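Local coordinates for putative DNA binding protein (Bacteroides thetaiotaomicron VPI-5482, PDB 3HTN) that is of uncertain function but binds metal ions through a histidine site in a trimeric PCC-domain fold and has been named a putative DNA-binding protein, at residues 39-44 / 83-88; 94-99 / 110-115. All blocks are in the same frame, centred on the assembly; numbering follows the deposited sequence. Where two conformers were deposited one is given.

Contact 1. Residues 39-44 / 83-88. With SO4 (sulfate ion), chain G.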
loop_
_atom_site.group_PDB
_atom_site.type_symbol
_atom_site.label_atom_id
_atom_site.label_comp_id
_atom_site.label_asym_id
_atom_site.label_seq_id
_atom_site.Cartn_x
_atom_site.Cartn_y
_atom_site.Cartn_z
ATOM N N LYS A 39 17.444 14.588 6.232
ATOM C CA LYS A 39 18.205 13.342 6.236
ATOM C C LYS A 39 18.973 13.092 4.944
ATOM O O LYS A 39 19.680 12.091 4.845
ATOM C CB LYS A 39 17.299 12.157 6.581
ATOM C CG LYS A 39 16.668 12.250 7.972
ATOM C CD LYS A 39 17.750 12.267 9.057
ATOM C CE LYS A 39 17.218 12.272 10.442
ATOM N NZ LYS A 39 18.361 12.315 11.420
ATOM N N GLY A 40 18.910 14.025 4.001
ATOM C CA GLY A 40 19.650 13.912 2.747
ATOM C C GLY A 40 19.257 12.702 1.927
ATOM O O GLY A 40 20.105 12.103 1.273
ATOM N N ILE A 41 17.969 12.349 1.943
ATOM C CA ILE A 41 17.518 11.141 1.264
ATOM C C ILE A 41 17.400 11.451 -0.224
ATOM O O ILE A 41 16.666 12.340 -0.625
ATOM C CB ILE A 41 16.199 10.636 1.810
ATOM C CG1 ILE A 41 16.364 10.266 3.284
ATOM C CG2 ILE A 41 15.766 9.429 1.022
ATOM C CD1 ILE A 41 15.097 9.822 3.974
ATOM N N LEU A 42 18.159 10.716 -1.021
ATOM C CA LEU A 42 18.222 10.949 -2.461
ATOM C C LEU A 42 17.118 10.228 -3.216
ATOM O O LEU A 42 16.632 10.723 -4.233
ATOM C CB LEU A 42 19.591 10.488 -2.972
ATOM C CG LEU A 42 20.819 11.119 -2.314
ATOM C CD1 LEU A 42 22.071 10.480 -2.862
ATOM C CD2 LEU A 42 20.791 12.617 -2.560
ATOM N N SER A 43 16.784 9.030 -2.739
ATOM C CA SER A 43 15.696 8.240 -3.280
ATOM C C SER A 43 15.244 7.267 -2.213
ATOM O O SER A 43 15.959 7.023 -1.224
ATOM C CB SER A 43 16.092 7.503 -4.564
ATOM O OG SER A 43 17.009 6.462 -4.296
ATOM N N GLY A 44 14.037 6.739 -2.402
ATOM C CA GLY A 44 13.452 5.893 -1.386
ATOM C C GLY A 44 11.969 5.750 -1.557
ATOM O O GLY A 44 11.416 6.101 -2.583
ATOM N N GLY A 83 4.174 6.182 -1.883
ATOM C CA GLY A 83 4.899 6.998 -2.783
ATOM C C GLY A 83 6.363 6.774 -2.774
ATOM O O GLY A 83 6.879 5.863 -2.129
ATOM N N ASN A 84 7.017 7.637 -3.533
ATOM C CA ASN A 84 8.440 7.497 -3.723
ATOM C C ASN A 84 9.188 8.815 -3.618
ATOM O O ASN A 84 8.589 9.883 -3.668
ATOM C CB ASN A 84 8.707 6.717 -5.019
ATOM C CG ASN A 84 8.123 7.373 -6.230
ATOM O OD1 ASN A 84 8.383 8.531 -6.455
ATOM N ND2 ASN A 84 7.327 6.630 -7.024
ATOM N N ILE A 85 10.505 8.702 -3.453
ATOM C CA ILE A 85 11.385 9.816 -3.254
ATOM C C ILE A 85 12.403 9.735 -4.358
ATOM O O ILE A 85 12.889 8.647 -4.711
ATOM C CB ILE A 85 12.166 9.705 -1.908
ATOM C CG1 ILE A 85 11.202 9.554 -0.716
ATOM C CG2 ILE A 85 13.110 10.891 -1.724
ATOM C CD1 ILE A 85 11.850 8.951 0.525
ATOM N N SER A 86 12.737 10.903 -4.898
ATOM C CA SER A 86 13.758 11.038 -5.926
ATOM C C SER A 86 14.276 12.463 -5.804
ATOM O O SER A 86 13.973 13.141 -4.815
ATOM C CB SER A 86 13.157 10.709 -7.312
ATOM O OG SER A 86 11.999 11.471 -7.599
ATOM N N SER A 87 15.057 12.932 -6.776
ATOM C CA SER A 87 15.467 14.332 -6.793
ATOM C C SER A 87 15.114 14.977 -8.126
ATOM O O SER A 87 15.023 14.309 -9.160
ATOM C CB SER A 87 16.970 14.503 -6.537
ATOM O OG SER A 87 17.716 13.801 -7.511
HETATM N N MSE A 88 14.874 16.281 -8.063
HETATM C CA MSE A 88 14.659 17.093 -9.245
HETATM C C MSE A 88 15.091 18.527 -8.958
HETATM O O MSE A 88 14.794 19.061 -7.890
HETATM C CB MSE A 88 13.188 17.027 -9.630
HETATM C CG MSE A 88 12.845 17.659 -10.919
HETATM SE SE MSE A 88 11.113 17.049 -11.569
HETATM C CE MSE A 88 11.697 17.301 -13.330
HETATM S S SO4 G . 18.552 16.770 -9.728
HETATM O O1 SO4 G . 18.012 17.464 -10.930
HETATM O O2 SO4 G . 18.151 17.532 -8.517
HETATM O O3 SO4 G . 20.013 16.732 -9.778
HETATM O O4 SO4 G . 18.173 15.356 -9.731
HETATM O O HOH W 1 16.020 13.749 -2.887
HETATM O O HOH W 2 18.381 11.479 -6.215
#

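Contact 2. Residues 94-99 / 110-115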
loop_
_atom_site.group_PDB
_atom_site.type_symbol
_atom_site.label_atom_id
_atom_site.label_comp_id
_atom_site.label_asym_id
_atom_site.label_seq_id
_atom_site.Cartn_x
_atom_site.Cartn_y
_atom_site.Cartn_z
ATOM N N LEU A 94 9.018 14.417 -4.131
ATOM C CA LEU A 94 8.128 13.394 -3.630
ATOM C C LEU A 94 6.990 13.178 -4.612
ATOM O O LEU A 94 6.434 14.126 -5.124
ATOM C CB LEU A 94 7.523 13.805 -2.297
ATOM C CG LEU A 94 8.497 14.029 -1.165
ATOM C CD1 LEU A 94 7.719 14.267 0.134
ATOM C CD2 LEU A 94 9.418 12.855 -1.049
ATOM N N HIS A 95 6.656 11.917 -4.885
ATOM C CA HIS A 95 5.499 11.550 -5.669
ATOM C C HIS A 95 4.675 10.630 -4.788
ATOM O O HIS A 95 5.077 9.510 -4.543
ATOM C CB HIS A 95 5.928 10.879 -6.970
ATOM C CG HIS A 95 4.809 10.609 -7.913
ATOM N ND1 HIS A 95 4.908 9.679 -8.921
ATOM C CD2 HIS A 95 3.539 11.091 -7.963
ATOM C CE1 HIS A 95 3.757 9.630 -9.578
ATOM N NE2 HIS A 95 2.917 10.494 -9.030
ATOM N N LEU A 96 3.558 11.155 -4.296
ATOM C CA LEU A 96 2.746 10.497 -3.294
ATOM C C LEU A 96 1.323 10.396 -3.770
ATOM O O LEU A 96 0.754 11.370 -4.244
ATOM C CB LEU A 96 2.765 11.318 -1.988
ATOM C CG LEU A 96 4.133 11.681 -1.404
ATOM C CD1 LEU A 96 3.971 12.522 -0.132
ATOM C CD2 LEU A 96 4.964 10.412 -1.159
ATOM N N HIS A 97 0.756 9.204 -3.665
ATOM C CA HIS A 97 -0.650 8.985 -3.862
ATOM C C HIS A 97 -1.278 8.538 -2.542
ATOM O O HIS A 97 -0.580 8.176 -1.589
ATOM C CB HIS A 97 -0.882 7.941 -4.955
ATOM C CG HIS A 97 -0.600 8.420 -6.344
ATOM N ND1 HIS A 97 -1.071 7.761 -7.457
ATOM C CD2 HIS A 97 0.061 9.510 -6.802
ATOM C CE1 HIS A 97 -0.681 8.421 -8.541
ATOM N NE2 HIS A 97 -0.050 9.518 -8.166
ATOM N N ILE A 98 -2.595 8.573 -2.462
ATOM C CA ILE A 98 -3.248 8.326 -1.208
ATOM C C ILE A 98 -4.632 7.773 -1.439
ATOM O O ILE A 98 -5.260 8.052 -2.464
ATOM C CB ILE A 98 -3.305 9.649 -0.390
ATOM C CG1 ILE A 98 -3.566 9.454 1.106
ATOM C CG2 ILE A 98 -4.326 10.680 -1.003
ATOM C CD1 ILE A 98 -3.447 10.731 1.922
ATOM N N THR A 99 -5.099 7.019 -0.436
ATOM C CA THR A 99 -6.419 6.491 -0.333
ATOM C C THR A 99 -6.907 6.876 1.039
ATOM O O THR A 99 -6.191 6.653 2.047
ATOM C CB THR A 99 -6.474 4.977 -0.492
ATOM O OG1 THR A 99 -5.701 4.593 -1.640
ATOM C CG2 THR A 99 -7.918 4.496 -0.582
ATOM N N GLY A 110 -6.301 9.252 -5.049
ATOM C CA GLY A 110 -5.652 10.015 -6.072
ATOM C C GLY A 110 -4.263 10.484 -5.751
ATOM O O GLY A 110 -3.657 10.052 -4.796
ATOM N N HIS A 111 -3.781 11.414 -6.571
ATOM C CA HIS A 111 -2.466 12.021 -6.420
ATOM C C HIS A 111 -2.541 13.082 -5.341
ATOM O O HIS A 111 -3.328 14.004 -5.429
ATOM C CB HIS A 111 -2.035 12.610 -7.749
ATOM C CG HIS A 111 -0.863 13.536 -7.693
ATOM N ND1 HIS A 111 0.196 13.396 -6.823
ATOM C CD2 HIS A 111 -0.550 14.575 -8.499
ATOM C CE1 HIS A 111 1.092 14.338 -7.082
ATOM N NE2 HIS A 111 0.650 15.072 -8.080
ATOM N N LEU A 112 -1.729 12.907 -4.303
ATOM C CA LEU A 112 -1.733 13.770 -3.145
ATOM C C LEU A 112 -0.922 15.034 -3.328
ATOM O O LEU A 112 0.267 14.969 -3.657
ATOM C CB LEU A 112 -1.143 13.007 -1.953
ATOM C CG LEU A 112 -0.968 13.768 -0.653
ATOM C CD1 LEU A 112 -2.329 14.228 -0.063
ATOM C CD2 LEU A 112 -0.179 12.908 0.340
ATOM N N LEU A 113 -1.548 16.185 -3.097
ATOM C CA LEU A 113 -0.830 17.470 -3.024
ATOM C C LEU A 113 -0.550 17.923 -1.607
ATOM O O LEU A 113 0.523 18.447 -1.322
ATOM C CB LEU A 113 -1.606 18.586 -3.728
ATOM C CG LEU A 113 -1.818 18.422 -5.239
ATOM C CD1 LEU A 113 -2.431 19.709 -5.781
ATOM C CD2 LEU A 113 -0.491 18.080 -5.968
ATOM N N SER A 114 -1.522 17.732 -0.730
ATOM C CA SER A 114 -1.380 18.133 0.655
ATOM C C SER A 114 -2.436 17.490 1.515
ATOM O O SER A 114 -3.463 17.033 1.022
ATOM C CB SER A 114 -1.507 19.646 0.778
ATOM O OG SER A 114 -2.794 20.090 0.395
ATOM N N ALA A 115 -2.160 17.437 2.810
ATOM C CA ALA A 115 -3.106 16.913 3.778
ATOM C C ALA A 115 -2.702 17.420 5.148
ATOM O O ALA A 115 -1.534 17.348 5.484
ATOM C CB ALA A 115 -3.148 15.406 3.773
HETATM O O HOH W 3 2.696 13.922 -4.580
#

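Contact 1. Residues 39-44 / 83-88
Gly44 and Ile85 form an antiparallel hydrogen-bonded pair where the strand that opens at Gly44 joins strand 76-88 in the antiparallel sheet of the PCC domain. Ile85 N donates to Gly44 O at 2.9 Å and Gly44 N to Ile85 O at 3.2 Å. Ile85 O also receives a CA-H...O contact from Ser43 CA, and Leu42 O one from Ser86 CA. The side chain of Ile85 lies over the Gly44 backbone, and a CB on Gly44 would fall only 3.2 Å from Ile85 CD1, so this position has little room for a side chain; its backbone angles favour glycine independently. With Ile85 CG1 anti to its own carbonyl carbon (chi1 -56°), CD1 meets Ile41 CG2 at 4.0 Å, the two isoleucines crossing obliquely, with both also touching Val125 of strand 120-127.

Beyond this bridge the segments diverge and water takes over. Water 1 sits within hydrogen-bonding distance of Ile41 O (2.7 Å) and Ser86 O (2.9 Å), while water 2 donates to Leu42 O and Ser87 OG. Further out, a Schellman motif at Gly40 (phi 61°) ends helix 28-39 and turns the chain toward the sheet. Ser43 OG is hydrogen-bonded to Glu130 O, and Asn84 ND2 reaches Glu122 OE1 of the second subunit. Ser87 OG accepts a hydrogen bond from water 2 and donates one to a sulfate, probably from the crystallisation liquor, with OG to sulfate O4 at 2.7 Å.

Contact 2. Residues 94-99 / 110-115
His95 and His97 on one strand and His111 on the facing one gather into a histidine cluster across the antiparallel hairpin of strands 91-101 and 107-117, whose short segments run at 113° to each other. Ile98 and Gly110 set the register as a hydrogen-bonded pair, Ile98 N to Gly110 O and Gly110 N to Ile98 O both 3.0 Å; His97 and His111 form the adjoining non-hydrogen-bonded pair. Leu112 N donates to Leu96 O at 2.9 Å. His111 was modelled in two conformers; in the one given, its ND1 makes a weak, doubtful bond to Leu96 O and the His95 edge points toward its ring face. His111 CA sits over one face of the His97 ring, 4.0 Å from its centroid.

All three histidines bind Fe(3+) in a structure of this protein; here His95 NE2 and His97 NE2 ligate nickel. His95 ND1 hydrogen-bonds to Glu122 OE1 and His97 ND1 to Ile78 O, both of the second subunit. Replacing His97 by an alanine is likely to deprive the nickel of one ligand and leave the Ile78 carbonyl without its donor. On the other face Leu112 packs between Leu96 and Ile98, its CB 4.1 Å from Ile98 CG2.

How the contacts relate
Contacts 1 and 2 lie in series along the chain, their centres 15 Å apart, and meet where strands 76-88 and 91-101 run side by side in one sheet. A probable backbone hydrogen bond from Asn84 N to His95 O (2.9 Å) joins them, and Ile85 CG1 packs on Leu94 CD2 at 3.8 Å. Contact 2 supplies the nickel ligands; contact 1 approaches the site through Asn84, whose side chain is about 3 Å from that of His95 and about 8 Å from the metal at nearest atoms. Asn84 ND2 and His95 ND1 share Glu122 OE1 of the second subunit as acceptor, so one carboxylate oxygen ties both contacts to the subunit interface beside the metal.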